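Local coordinates for germination protein YpeB (Bacillus megaterium QM B1551, PDB 5BOI) that takes part in the germination of Bacillus spores and, through its PepSY-containing C-terminal domain, probably acts as an inhibitory protein, at residues Leu177-Ala189 / Cys201-Ile215. Sequence-based numbering, arbitrary orientation.
With SO4 (sulfate ion), chain C.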
ATOM      1  N   LEU A 177       2.040  12.660  24.802  1.00 41.53           N
ATOM      2  CA  LEU A 177       3.339  12.441  24.176  1.00 43.48           C
ATOM      3  C   LEU A 177       4.467  12.651  25.164  1.00 61.71           C
ATOM      4  O   LEU A 177       4.276  13.240  26.226  1.00 66.85           O
ATOM      5  CB  LEU A 177       3.543  13.375  22.985  1.00 40.38           C
ATOM      6  CG  LEU A 177       2.637  13.070  21.800  1.00 40.55           C
ATOM      7  CD1 LEU A 177       2.821  14.105  20.700  1.00 39.05           C
ATOM      8  CD2 LEU A 177       2.892  11.659  21.284  1.00 36.94           C
ATOM      9  N   ASN A 178       5.650  12.169  24.804  1.00 60.44           N
ATOM     10  CA  ASN A 178       6.825  12.425  25.616  1.00 68.33           C
ATOM     11  C   ASN A 178       7.294  13.853  25.381  1.00 64.07           C
ATOM     12  O   ASN A 178       7.108  14.408  24.298  1.00 56.34           O
ATOM     13  CB  ASN A 178       7.933  11.414  25.310  1.00 72.08           C
ATOM     14  CG  ASN A 178       7.683  10.062  25.959  1.00 72.05           C
ATOM     15  OD1 ASN A 178       6.852   9.941  26.859  1.00 76.31           O
ATOM     16  ND2 ASN A 178       8.408   9.040  25.512  1.00 71.63           N
ATOM     17  N   SER A 179       7.892  14.443  26.406  1.00 68.18           N
ATOM     18  CA  SER A 179       8.246  15.857  26.401  1.00 69.10           C
ATOM     19  C   SER A 179       9.206  16.231  25.270  1.00 71.36           C
ATOM     20  O   SER A 179       9.241  17.377  24.826  1.00 66.25           O
ATOM     21  CB  SER A 179       8.861  16.233  27.751  1.00 75.57           C
ATOM     22  OG  SER A 179       8.121  15.674  28.821  1.00 77.79           O
ATOM     23  N   ASN A 180       9.987  15.262  24.805  1.00 83.33           N
ATOM     24  CA  ASN A 180      11.015  15.532  23.805  1.00 96.75           C
ATOM     25  C   ASN A 180      10.512  15.502  22.362  1.00 93.64           C
ATOM     26  O   ASN A 180      11.251  15.843  21.438  1.00102.18           O
ATOM     27  CB  ASN A 180      12.173  14.543  23.973  1.00100.89           C
ATOM     28  CG  ASN A 180      11.699  13.140  24.301  1.00102.66           C
ATOM     29  OD1 ASN A 180      10.548  12.938  24.683  1.00106.88           O
ATOM     30  ND2 ASN A 180      12.589  12.165  24.166  1.00 99.95           N
ATOM     31  N   VAL A 181       9.256  15.112  22.167  1.00 76.69           N
ATOM     32  CA  VAL A 181       8.695  15.011  20.823  1.00 60.86           C
ATOM     33  C   VAL A 181       8.379  16.379  20.222  1.00 55.85           C
ATOM     34  O   VAL A 181       7.710  17.199  20.843  1.00 61.28           O
ATOM     35  CB  VAL A 181       7.413  14.158  20.814  1.00 55.53           C
ATOM     36  CG1 VAL A 181       6.890  13.998  19.389  1.00 49.91           C
ATOM     37  CG2 VAL A 181       7.679  12.795  21.433  1.00 54.65           C
ATOM     38  N   LYS A 182       8.854  16.626  19.008  1.00 45.29           N
ATOM     39  CA  LYS A 182       8.515  17.857  18.304  1.00 50.64           C
ATOM     40  C   LYS A 182       7.497  17.566  17.204  1.00 48.03           C
ATOM     41  O   LYS A 182       7.859  17.124  16.114  1.00 47.41           O
ATOM     42  CB  LYS A 182       9.767  18.515  17.715  1.00 62.18           C
ATOM     43  CG  LYS A 182      10.899  18.706  18.716  1.00 74.36           C
ATOM     44  CD  LYS A 182      10.407  19.399  19.978  1.00 87.61           C
ATOM     45  CE  LYS A 182      11.502  19.491  21.029  1.00 94.76           C
ATOM     46  NZ  LYS A 182      12.587  20.420  20.610  1.00 96.96           N
ATOM     47  N   VAL A 183       6.222  17.818  17.492  1.00 46.06           N
ATOM     48  CA  VAL A 183       5.153  17.429  16.574  1.00 38.43           C
ATOM     49  C   VAL A 183       5.177  18.253  15.305  1.00 38.58           C
ATOM     50  O   VAL A 183       5.359  19.471  15.346  1.00 46.90           O
ATOM     51  CB  VAL A 183       3.766  17.571  17.232  1.00 43.91           C
ATOM     52  CG1 VAL A 183       2.676  17.112  16.284  1.00 42.94           C
ATOM     53  CG2 VAL A 183       3.722  16.775  18.521  1.00 40.07           C
ATOM     54  N   MET A 184       4.986  17.591  14.169  1.00 33.44           N
ATOM     55  CA  MET A 184       4.880  18.300  12.899  1.00 35.69           C
ATOM     56  C   MET A 184       3.496  18.110  12.278  1.00 34.91           C
ATOM     57  O   MET A 184       3.035  18.935  11.496  1.00 42.25           O
ATOM     58  CB  MET A 184       5.971  17.823  11.942  1.00 41.82           C
ATOM     59  CG  MET A 184       7.374  18.129  12.455  1.00 50.19           C
ATOM     60  SD  MET A 184       8.651  17.059  11.757  1.00 91.91           S
ATOM     61  CE  MET A 184       7.886  16.509  10.232  1.00 57.59           C
ATOM     62  N   GLU A 185       2.816  17.036  12.660  1.00 32.46           N
ATOM     63  CA  GLU A 185       1.527  16.708  12.063  1.00 38.84           C
ATOM     64  C   GLU A 185       0.683  15.824  12.982  1.00 33.70           C
ATOM     65  O   GLU A 185       1.222  14.978  13.698  1.00 30.47           O
ATOM     66  CB  GLU A 185       1.742  16.014  10.721  1.00 39.12           C
ATOM     67  CG  GLU A 185       0.456  15.677  10.006  1.00 48.82           C
ATOM     68  CD  GLU A 185       0.626  15.602   8.500  1.00 63.61           C
ATOM     69  OE1 GLU A 185       1.527  16.288   7.969  1.00 70.26           O
ATOM     70  OE2 GLU A 185      -0.152  14.870   7.852  1.00 66.47           O
ATOM     71  N   GLU A 186      -0.630  16.016  12.953  1.00 25.27           N
ATOM     72  CA  GLU A 186      -1.550  15.149  13.701  1.00 32.01           C
ATOM     73  C   GLU A 186      -2.803  14.839  12.886  1.00 40.91           C
ATOM     74  O   GLU A 186      -3.394  15.746  12.304  1.00 30.42           O
ATOM     75  CB  GLU A 186      -1.954  15.816  15.028  1.00 30.92           C
ATOM     76  CG  GLU A 186      -3.024  15.060  15.839  1.00 37.50           C
ATOM     77  CD  GLU A 186      -4.446  15.301  15.333  1.00 54.85           C
ATOM     78  OE1 GLU A 186      -4.763  16.455  14.986  1.00 60.92           O
ATOM     79  OE2 GLU A 186      -5.240  14.339  15.269  1.00 54.62           O
ATOM     80  N   ARG A 187      -3.226  13.577  12.894  1.00 27.35           N
ATOM     81  CA  ARG A 187      -4.452  13.128  12.225  1.00 27.50           C
ATOM     82  C   ARG A 187      -5.135  12.041  13.053  1.00 37.60           C
ATOM     83  O   ARG A 187      -4.508  11.469  13.936  1.00 36.15           O
ATOM     84  CB  ARG A 187      -4.140  12.567  10.839  1.00 25.89           C
ATOM     85  CG  ARG A 187      -3.552  13.570   9.845  1.00 25.60           C
ATOM     86  CD  ARG A 187      -4.559  14.662   9.453  1.00 33.01           C
ATOM     87  NE  ARG A 187      -4.046  15.449   8.327  1.00 28.66           N
ATOM     88  CZ  ARG A 187      -3.157  16.429   8.432  1.00 35.00           C
ATOM     89  NH1 ARG A 187      -2.681  16.785   9.616  1.00 25.82           N
ATOM     90  NH2 ARG A 187      -2.750  17.072   7.337  1.00 32.60           N
ATOM     91  N   LEU A 188      -6.399  11.732  12.765  1.00 23.77           N
ATOM     92  CA  LEU A 188      -7.021  10.525  13.348  1.00 21.64           C
ATOM     93  C   LEU A 188      -6.707   9.292  12.508  1.00 24.09           C
ATOM     94  O   LEU A 188      -6.530   9.379  11.289  1.00 24.86           O
ATOM     95  CB  LEU A 188      -8.534  10.677  13.452  1.00 25.21           C
ATOM     96  CG  LEU A 188      -9.077  11.475  14.627  1.00 34.11           C
ATOM     97  CD1 LEU A 188     -10.543  11.771  14.375  1.00 35.93           C
ATOM     98  CD2 LEU A 188      -8.945  10.668  15.934  1.00 28.61           C
ATOM     99  N   ALA A 189      -6.619   8.133  13.152  1.00 24.17           N
ATOM    100  CA  ALA A 189      -6.224   6.921  12.433  1.00 22.23           C
ATOM    101  C   ALA A 189      -6.798   5.689  13.121  1.00 22.82           C
ATOM    102  O   ALA A 189      -7.048   5.703  14.333  1.00 24.08           O
ATOM    103  CB  ALA A 189      -4.708   6.828  12.333  1.00 26.79           C
ATOM    104  N   CYS A 201      -7.187   6.055  17.075  1.00 23.11           N
ATOM    105  CA  CYS A 201      -6.052   6.766  17.680  1.00 26.04           C
ATOM    106  C   CYS A 201      -5.829   8.152  17.102  1.00 25.87           C
ATOM    107  O   CYS A 201      -6.160   8.411  15.951  1.00 28.99           O
ATOM    108  CB  CYS A 201      -4.740   5.992  17.482  1.00 28.65           C
ATOM    109  SG  CYS A 201      -4.685   4.327  18.139  1.00 32.75           S
ATOM    110  N   TYR A 202      -5.215   9.039  17.876  1.00 23.35           N
ATOM    111  CA  TYR A 202      -4.603  10.228  17.274  1.00 22.99           C
ATOM    112  C   TYR A 202      -3.205   9.821  16.842  1.00 28.13           C
ATOM    113  O   TYR A 202      -2.452   9.271  17.654  1.00 26.75           O
ATOM    114  CB  TYR A 202      -4.509  11.375  18.270  1.00 25.24           C
ATOM    115  CG  TYR A 202      -5.856  11.942  18.641  1.00 27.09           C
ATOM    116  CD1 TYR A 202      -6.465  12.864  17.821  1.00 24.69           C
ATOM    117  CD2 TYR A 202      -6.508  11.544  19.810  1.00 29.79           C
ATOM    118  CE1 TYR A 202      -7.721  13.386  18.137  1.00 25.34           C
ATOM    119  CE2 TYR A 202      -7.754  12.070  20.165  1.00 26.27           C
ATOM    120  CZ  TYR A 202      -8.363  12.993  19.306  1.00 29.97           C
ATOM    121  OH  TYR A 202      -9.609  13.530  19.612  1.00 30.90           O
ATOM    122  N   GLU A 203      -2.872  10.083  15.585  1.00 21.67           N
ATOM    123  CA  GLU A 203      -1.557   9.775  15.045  1.00 21.70           C
ATOM    124  C   GLU A 203      -0.734  11.055  15.003  1.00 26.33           C
ATOM    125  O   GLU A 203      -1.189  12.064  14.477  1.00 27.47           O
ATOM    126  CB  GLU A 203      -1.680   9.178  13.641  1.00 26.74           C
ATOM    127  CG  GLU A 203      -0.349   9.003  12.934  1.00 43.67           C
ATOM    128  CD  GLU A 203      -0.485   9.153  11.436  1.00 49.08           C
ATOM    129  OE1 GLU A 203      -1.442   8.575  10.873  1.00 35.25           O
ATOM    130  OE2 GLU A 203       0.357   9.847  10.826  1.00 62.29           O
ATOM    131  N   PHE A 204       0.471  11.018  15.557  1.00 23.17           N
ATOM    132  CA  PHE A 204       1.367  12.161  15.537  1.00 18.92           C
ATOM    133  C   PHE A 204       2.627  11.825  14.749  1.00 29.63           C
ATOM    134  O   PHE A 204       3.250  10.778  14.972  1.00 27.86           O
ATOM    135  CB  PHE A 204       1.746  12.576  16.970  1.00 29.04           C
ATOM    136  CG  PHE A 204       0.575  13.072  17.803  1.00 31.05           C
ATOM    137  CD1 PHE A 204       0.194  14.408  17.751  1.00 29.41           C
ATOM    138  CD2 PHE A 204      -0.138  12.199  18.625  1.00 26.71           C
ATOM    139  CE1 PHE A 204      -0.885  14.886  18.510  1.00 26.91           C
ATOM    140  CE2 PHE A 204      -1.193  12.645  19.391  1.00 27.49           C
ATOM    141  CZ  PHE A 204      -1.582  14.003  19.336  1.00 26.80           C
ATOM    142  N   LEU A 205       3.007  12.721  13.848  1.00 24.14           N
ATOM    143  CA  LEU A 205       4.269  12.614  13.129  1.00 30.19           C
ATOM    144  C   LEU A 205       5.185  13.698  13.677  1.00 35.84           C
ATOM    145  O   LEU A 205       4.817  14.878  13.697  1.00 35.06           O
ATOM    146  CB  LEU A 205       4.029  12.780  11.630  1.00 30.98           C
ATOM    147  CG  LEU A 205       5.101  12.552  10.567  1.00 43.31           C
ATOM    148  CD1 LEU A 205       5.824  11.257  10.796  1.00 44.62           C
ATOM    149  CD2 LEU A 205       4.410  12.532   9.211  1.00 47.76           C
ATOM    150  N   GLY A 206       6.367  13.313  14.146  1.00 33.20           N
ATOM    151  CA  GLY A 206       7.260  14.282  14.752  1.00 33.21           C
ATOM    152  C   GLY A 206       8.699  13.803  14.787  1.00 43.96           C
ATOM    153  O   GLY A 206       9.029  12.740  14.258  1.00 38.81           O
ATOM    154  N   THR A 207       9.565  14.600  15.396  1.00 39.52           N
ATOM    155  CA  THR A 207      10.969  14.221  15.490  1.00 38.52           C
ATOM    156  C   THR A 207      11.384  14.117  16.940  1.00 52.14           C
ATOM    157  O   THR A 207      11.033  14.966  17.762  1.00 48.45           O
ATOM    158  CB  THR A 207      11.878  15.220  14.767  1.00 48.38           C
ATOM    159  OG1 THR A 207      11.820  16.484  15.436  1.00 53.52           O
ATOM    160  CG2 THR A 207      11.434  15.395  13.321  1.00 47.94           C
ATOM    161  N   ILE A 208      12.104  13.050  17.254  1.00 54.40           N
ATOM    162  CA  ILE A 208      12.732  12.908  18.554  1.00 48.38           C
ATOM    163  C   ILE A 208      14.234  12.907  18.317  1.00 59.66           C
ATOM    164  O   ILE A 208      14.773  11.928  17.809  1.00 52.12           O
ATOM    165  CB  ILE A 208      12.319  11.610  19.277  1.00 52.80           C
ATOM    166  CG1 ILE A 208      10.809  11.390  19.217  1.00 56.15           C
ATOM    167  CG2 ILE A 208      12.781  11.647  20.718  1.00 59.69           C
ATOM    168  CD1 ILE A 208      10.376  10.046  19.768  1.00 52.20           C
ATOM    169  N   LYS A 209      14.890  14.016  18.649  1.00 64.95           N
ATOM    170  CA  LYS A 209      16.328  14.166  18.447  1.00 70.98           C
ATOM    171  C   LYS A 209      16.759  13.765  17.033  1.00 82.51           C
ATOM    172  O   LYS A 209      17.523  12.815  16.861  1.00 85.83           O
ATOM    173  CB  LYS A 209      17.090  13.358  19.487  1.00 68.62           C
ATOM    174  N   ASN A 210      16.222  14.479  16.042  1.00 86.93           N
ATOM    175  CA  ASN A 210      16.578  14.352  14.618  1.00 89.85           C
ATOM    176  C   ASN A 210      16.022  13.115  13.902  1.00 81.58           C
ATOM    177  O   ASN A 210      15.944  13.101  12.674  1.00 90.60           O
ATOM    178  CB  ASN A 210      18.099  14.399  14.447  1.00 98.62           C
ATOM    179  CG  ASN A 210      18.641  15.812  14.509  1.00103.10           C
ATOM    180  OD1 ASN A 210      17.990  16.713  15.040  1.00106.42           O
ATOM    181  ND2 ASN A 210      19.840  16.014  13.968  1.00101.59           N
ATOM    182  N   ASP A 211      15.623  12.092  14.654  1.00 59.51           N
ATOM    183  CA  ASP A 211      14.983  10.922  14.060  1.00 45.61           C
ATOM    184  C   ASP A 211      13.487  11.199  13.936  1.00 41.49           C
ATOM    185  O   ASP A 211      12.902  11.806  14.827  1.00 41.18           O
ATOM    186  CB  ASP A 211      15.200   9.672  14.910  1.00 48.49           C
ATOM    187  CG  ASP A 211      16.493   8.948  14.587  1.00 62.42           C
ATOM    188  OD1 ASP A 211      17.061   9.153  13.487  1.00 60.03           O
ATOM    189  OD2 ASP A 211      16.940   8.167  15.455  1.00 61.60           O
ATOM    190  N   THR A 212      12.877  10.741  12.849  1.00 37.56           N
ATOM    191  CA  THR A 212      11.441  10.903  12.666  1.00 42.69           C
ATOM    192  C   THR A 212      10.640   9.702  13.170  1.00 31.09           C
ATOM    193  O   THR A 212      10.952   8.549  12.859  1.00 32.19           O
ATOM    194  CB  THR A 212      11.120  11.156  11.190  1.00 48.87           C
ATOM    195  OG1 THR A 212      11.821  12.328  10.763  1.00 48.32           O
ATOM    196  CG2 THR A 212       9.627  11.352  10.990  1.00 39.30           C
ATOM    197  N   TYR A 213       9.593   9.992  13.940  1.00 34.59           N
ATOM    198  CA  TYR A 213       8.737   8.972  14.543  1.00 31.97           C
ATOM    199  C   TYR A 213       7.267   9.179  14.233  1.00 29.92           C
ATOM    200  O   TYR A 213       6.814  10.313  14.145  1.00 30.97           O
ATOM    201  CB  TYR A 213       8.892   8.969  16.057  1.00 30.00           C
ATOM    202  CG  TYR A 213      10.207   8.374  16.495  1.00 32.83           C
ATOM    203  CD1 TYR A 213      11.345   9.160  16.562  1.00 43.31           C
ATOM    204  CD2 TYR A 213      10.315   7.023  16.792  1.00 34.95           C
ATOM    205  CE1 TYR A 213      12.550   8.634  16.951  1.00 46.20           C
ATOM    206  CE2 TYR A 213      11.530   6.479  17.169  1.00 46.28           C
ATOM    207  CZ  TYR A 213      12.644   7.292  17.245  1.00 52.21           C
ATOM    208  OH  TYR A 213      13.859   6.763  17.627  1.00 54.47           O
ATOM    209  N   ARG A 214       6.539   8.077  14.073  1.00 25.95           N
ATOM    210  CA  ARG A 214       5.085   8.130  14.120  1.00 26.33           C
ATOM    211  C   ARG A 214       4.649   7.524  15.446  1.00 27.38           C
ATOM    212  O   ARG A 214       5.075   6.411  15.815  1.00 29.14           O
ATOM    213  CB  ARG A 214       4.452   7.372  12.954  1.00 29.89           C
ATOM    214  CG  ARG A 214       2.931   7.581  12.818  1.00 29.17           C
ATOM    215  CD  ARG A 214       2.416   6.769  11.619  1.00 35.06           C
ATOM    216  NE  ARG A 214       2.722   7.433  10.357  1.00 38.48           N
ATOM    217  CZ  ARG A 214       3.368   6.882   9.332  1.00 33.40           C
ATOM    218  NH1 ARG A 214       3.812   5.623   9.387  1.00 31.82           N
ATOM    219  NH2 ARG A 214       3.554   7.604   8.237  1.00 34.96           N
ATOM    220  N   ILE A 215       3.817   8.265  16.159  1.00 23.76           N
ATOM    221  CA  ILE A 215       3.307   7.820  17.459  1.00 22.19           C
ATOM    222  C   ILE A 215       1.790   7.799  17.461  1.00 29.90           C
ATOM    223  O   ILE A 215       1.141   8.800  17.103  1.00 28.59           O
ATOM    224  CB  ILE A 215       3.816   8.719  18.590  1.00 20.41           C
ATOM    225  CG1 ILE A 215       5.336   8.603  18.707  1.00 30.76           C
ATOM    226  CG2 ILE A 215       3.175   8.293  19.967  1.00 27.41           C
ATOM    227  CD1 ILE A 215       6.010   9.866  19.222  1.00 39.87           C
TER
HETATM  228  S   SO4 C 502      -5.375  15.900   4.364  0.51 42.79           S
HETATM  229  O1  SO4 C 502      -5.901  14.604   3.934  0.51 37.58           O
HETATM  230  O2  SO4 C 502      -4.047  15.725   4.944  0.51 42.19           O
HETATM  231  O3  SO4 C 502      -6.264  16.504   5.359  0.51 43.57           O
HETATM  232  O4  SO4 C 502      -5.268  16.776   3.195  0.51 43.41           O
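With CG of Phe204 opposite its carbonyl carbon (chi1 -64°) and the ring twisted about CB-CG until it stands roughly square to the plane of CA, CB and CG (chi2 -86°), one face of the phenyl lies beneath Leu177, whose CD1 sits 4.0 Å from the Phe204 ring centroid, a CH-pi contact offset toward the rim. The other methyl of Leu177, CD2, packs on Ile215 CG2 at 3.6 Å. Around the same ring, Val183 CG1 comes in at the edge, and Glu186 CG approaches CE1 of Phe204 obliquely at 3.4 Å. The bent chain of Glu186 (chi2 -80°) then swings its carboxylate to the next ring on this face: OE2 lies in the plane of Tyr202, 3.2 Å from CD1 at its edge, while Leu188 CD2 lies over one face of the Tyr202 ring, a CH-pi contact. Tyr202 OH is held by the carbonyl of Ile168. Replacing Phe204 by an alanine would probably leave Leu177 CD1 and the methylenes of Glu186 without their aromatic surface and open a gap under helix 170-175, whose Lys174 also touches the Phe204 side chain.

On the opposite face, Arg187 folds back so that NH1 donates to its neighbour's carbonyl, Glu186 O, at 3.0 Å. Glu185 OE2 lies over the centre of the guanidinium plane, pairing by charge alone, and a sulfate, probably from the crystallisation liquor, takes the edge, with O2 3.0 Å from Arg187 NH2.

Backbone bonds zip strands 182-189 and 201-208 together, but Leu205 O accepts from both Met184 N (2.8 Å) and Glu185 N. This is a classic beta bulge, here in an antiparallel hairpin that strand 211-215 extends, with helix 170-175 packed on the Tyr202 and Phe204 face, an arrangement consistent with a PepSY domain.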